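Local coordinates for protein putative phosphoenolpyruvate-dependent sugar phosphotransferase system (PTS) permease (Klebsiella pneumoniae subsp. pneumoniae, PDB 3MTQ) that probably acts as a IIA component of the sugar phosphotransferase system, relaying phosphoryl groups during the uptake and phosphorylation of sugars of the mannose-fructose class, at residues F26-S31 / T52-V57. Numbering follows the deposited sequence.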
loop_
_atom_site.group_PDB
_atom_site.type_symbol
_atom_site.label_atom_id
_atom_site.label_comp_id
_atom_site.label_asym_id
_atom_site.label_seq_id
_atom_site.Cartn_x
_atom_site.Cartn_y
_atom_site.Cartn_z
ATOM N N PHE A 26 9.728 2.561 -6.307
ATOM C CA PHE A 26 8.911 1.781 -5.389
ATOM C C PHE A 26 9.729 0.578 -5.044
ATOM O O PHE A 26 10.178 -0.193 -5.954
ATOM C CB PHE A 26 7.571 1.292 -5.954
ATOM C CG PHE A 26 6.612 2.371 -6.411
ATOM C CD1 PHE A 26 6.797 3.728 -6.119
ATOM C CD2 PHE A 26 5.468 1.988 -7.106
ATOM C CE1 PHE A 26 5.884 4.673 -6.582
ATOM C CE2 PHE A 26 4.551 2.930 -7.540
ATOM C CZ PHE A 26 4.760 4.263 -7.285
ATOM N N ALA A 27 9.960 0.401 -3.745
ATOM C CA ALA A 27 10.776 -0.698 -3.254
ATOM C C ALA A 27 10.051 -1.562 -2.226
ATOM O O ALA A 27 9.532 -1.087 -1.226
ATOM C CB ALA A 27 12.109 -0.216 -2.733
ATOM N N SER A 28 9.966 -2.849 -2.506
ATOM C CA SER A 28 9.195 -3.754 -1.622
ATOM C C SER A 28 9.799 -5.142 -1.456
ATOM O O SER A 28 10.579 -5.610 -2.305
ATOM C CB SER A 28 7.746 -3.876 -2.133
ATOM O OG SER A 28 7.704 -4.657 -3.358
ATOM N N HIS A 29 9.400 -5.794 -0.356
ATOM C CA HIS A 29 9.507 -7.251 -0.225
ATOM C C HIS A 29 8.582 -7.833 -1.270
ATOM O O HIS A 29 7.404 -7.577 -1.326
ATOM C CB HIS A 29 9.067 -7.739 1.169
ATOM C CG HIS A 29 9.931 -7.276 2.305
ATOM N ND1 HIS A 29 9.842 -6.006 2.843
ATOM C CD2 HIS A 29 10.826 -7.947 3.067
ATOM C CE1 HIS A 29 10.692 -5.900 3.849
ATOM N NE2 HIS A 29 11.284 -7.070 4.024
ATOM N N GLY A 30 9.093 -8.643 -2.193
ATOM C CA GLY A 30 8.170 -9.232 -3.116
ATOM C C GLY A 30 7.610 -8.274 -4.152
ATOM O O GLY A 30 8.107 -7.156 -4.343
ATOM N N SER A 31 6.538 -8.706 -4.801
ATOM C CA SER A 31 6.027 -8.049 -6.000
ATOM C C SER A 31 5.063 -6.885 -5.762
ATOM O O SER A 31 4.546 -6.272 -6.703
ATOM C CB SER A 31 5.372 -9.090 -6.896
ATOM O OG SER A 31 4.321 -9.770 -6.233
ATOM N N THR A 52 10.772 0.092 -10.249
ATOM C CA THR A 52 10.418 -0.769 -9.124
ATOM C C THR A 52 11.593 -1.644 -8.710
ATOM O O THR A 52 12.354 -2.175 -9.556
ATOM C CB THR A 52 9.231 -1.647 -9.409
ATOM O OG1 THR A 52 9.555 -2.535 -10.513
ATOM C CG2 THR A 52 7.948 -0.838 -9.645
ATOM N N LEU A 53 11.743 -1.808 -7.409
ATOM C CA LEU A 53 12.667 -2.785 -6.879
ATOM C C LEU A 53 11.862 -3.815 -6.096
ATOM O O LEU A 53 11.243 -3.489 -5.093
ATOM C CB LEU A 53 13.752 -2.157 -6.016
ATOM C CG LEU A 53 14.884 -3.110 -5.592
ATOM C CD1 LEU A 53 16.264 -2.415 -5.491
ATOM C CD2 LEU A 53 14.559 -3.936 -4.321
ATOM N N CYS A 54 11.873 -5.064 -6.565
ATOM C CA CYS A 54 11.149 -6.119 -5.868
ATOM C C CYS A 54 12.122 -7.151 -5.291
ATOM O O CYS A 54 12.674 -7.987 -6.014
ATOM C CB CYS A 54 10.142 -6.800 -6.784
ATOM S SG CYS A 54 8.801 -5.853 -7.443
ATOM N N ALA A 55 12.282 -7.109 -3.980
ATOM C CA ALA A 55 13.249 -7.899 -3.232
ATOM C C ALA A 55 12.811 -9.325 -2.946
ATOM O O ALA A 55 11.637 -9.606 -2.747
ATOM C CB ALA A 55 13.570 -7.200 -1.895
ATOM N N TYR A 56 13.779 -10.234 -2.926
ATOM C CA TYR A 56 13.526 -11.636 -2.562
ATOM C C TYR A 56 12.615 -12.376 -3.538
ATOM O O TYR A 56 11.912 -13.311 -3.149
ATOM C CB TYR A 56 12.959 -11.730 -1.141
ATOM C CG TYR A 56 13.769 -10.926 -0.169
ATOM C CD1 TYR A 56 15.106 -11.178 0.007
ATOM C CD2 TYR A 56 13.199 -9.905 0.576
ATOM C CE1 TYR A 56 15.848 -10.457 0.873
ATOM C CE2 TYR A 56 13.955 -9.169 1.452
ATOM C CZ TYR A 56 15.255 -9.446 1.609
ATOM O OH TYR A 56 16.023 -8.721 2.463
ATOM N N VAL A 57 12.600 -11.946 -4.798
ATOM C CA VAL A 57 11.899 -12.720 -5.815
ATOM C C VAL A 57 12.874 -13.757 -6.408
ATOM O O VAL A 57 12.431 -14.766 -6.958
ATOM C CB VAL A 57 11.244 -11.840 -6.916
ATOM C CG1 VAL A 57 10.370 -10.771 -6.305
ATOM C CG2 VAL A 57 12.279 -11.212 -7.797
#
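Phe-26 to His-29 runs parallel to Thr-52 to Ala-55, their short segment axes coming within 4.7 Å, and four backbone hydrogen bonds tie them: Leu-53 N to Phe-26 O (2.7 Å), Ser-28 N to Leu-53 O, Ala-55 N to Ser-28 O, and Gly-30 N to Ala-55 O (2.8 Å), which carries the ladder one residue past the strand. Ala-27, Leu-53, His-29 and Ala-55 share one face. Ala-27 CB meets Leu-53 CB at 4.2 Å; the small alanines leave room for helices 90-96 and 63-72, while the longer Leu-53 reaches Leu-70. Just beyond the strand ends, the ring of Tyr-56 lies beside that of His-29, pointing the same way, planes inclined by 37°, with His-29 CD2 3.7 Å from CE2 at the edge of Tyr-56. His-29 ND1 is hydrogen-bonded to Asp-85. The two strands and helix 32-44 form the beta-alpha-beta unit that begins the parallel sheet of order 2-1-3-4, as in mannose-type IIA domains, whose phosphorylated histidine sits at the C-terminal end of the first strand; the position of His-29 is consistent with that role. On the other face, chi1 of 72° swings Ser-28 OG back over the turn, where it bonds Gly-30 O (2.7 Å) from above the carbonyl plane and pairs with Ala-33 N. The short Cys-54 closes on the same carbonyl, its CB 3.2 Å from Gly-30 O and its SG beside Ser-31 CA at 3.8 Å. Gly-30 turns the chain at a positive phi of 73°, where a CB would jam against the preceding carbonyl. Thr-52 turns OG1 to Asn-34 and packs on Ala-33 and Leu-37.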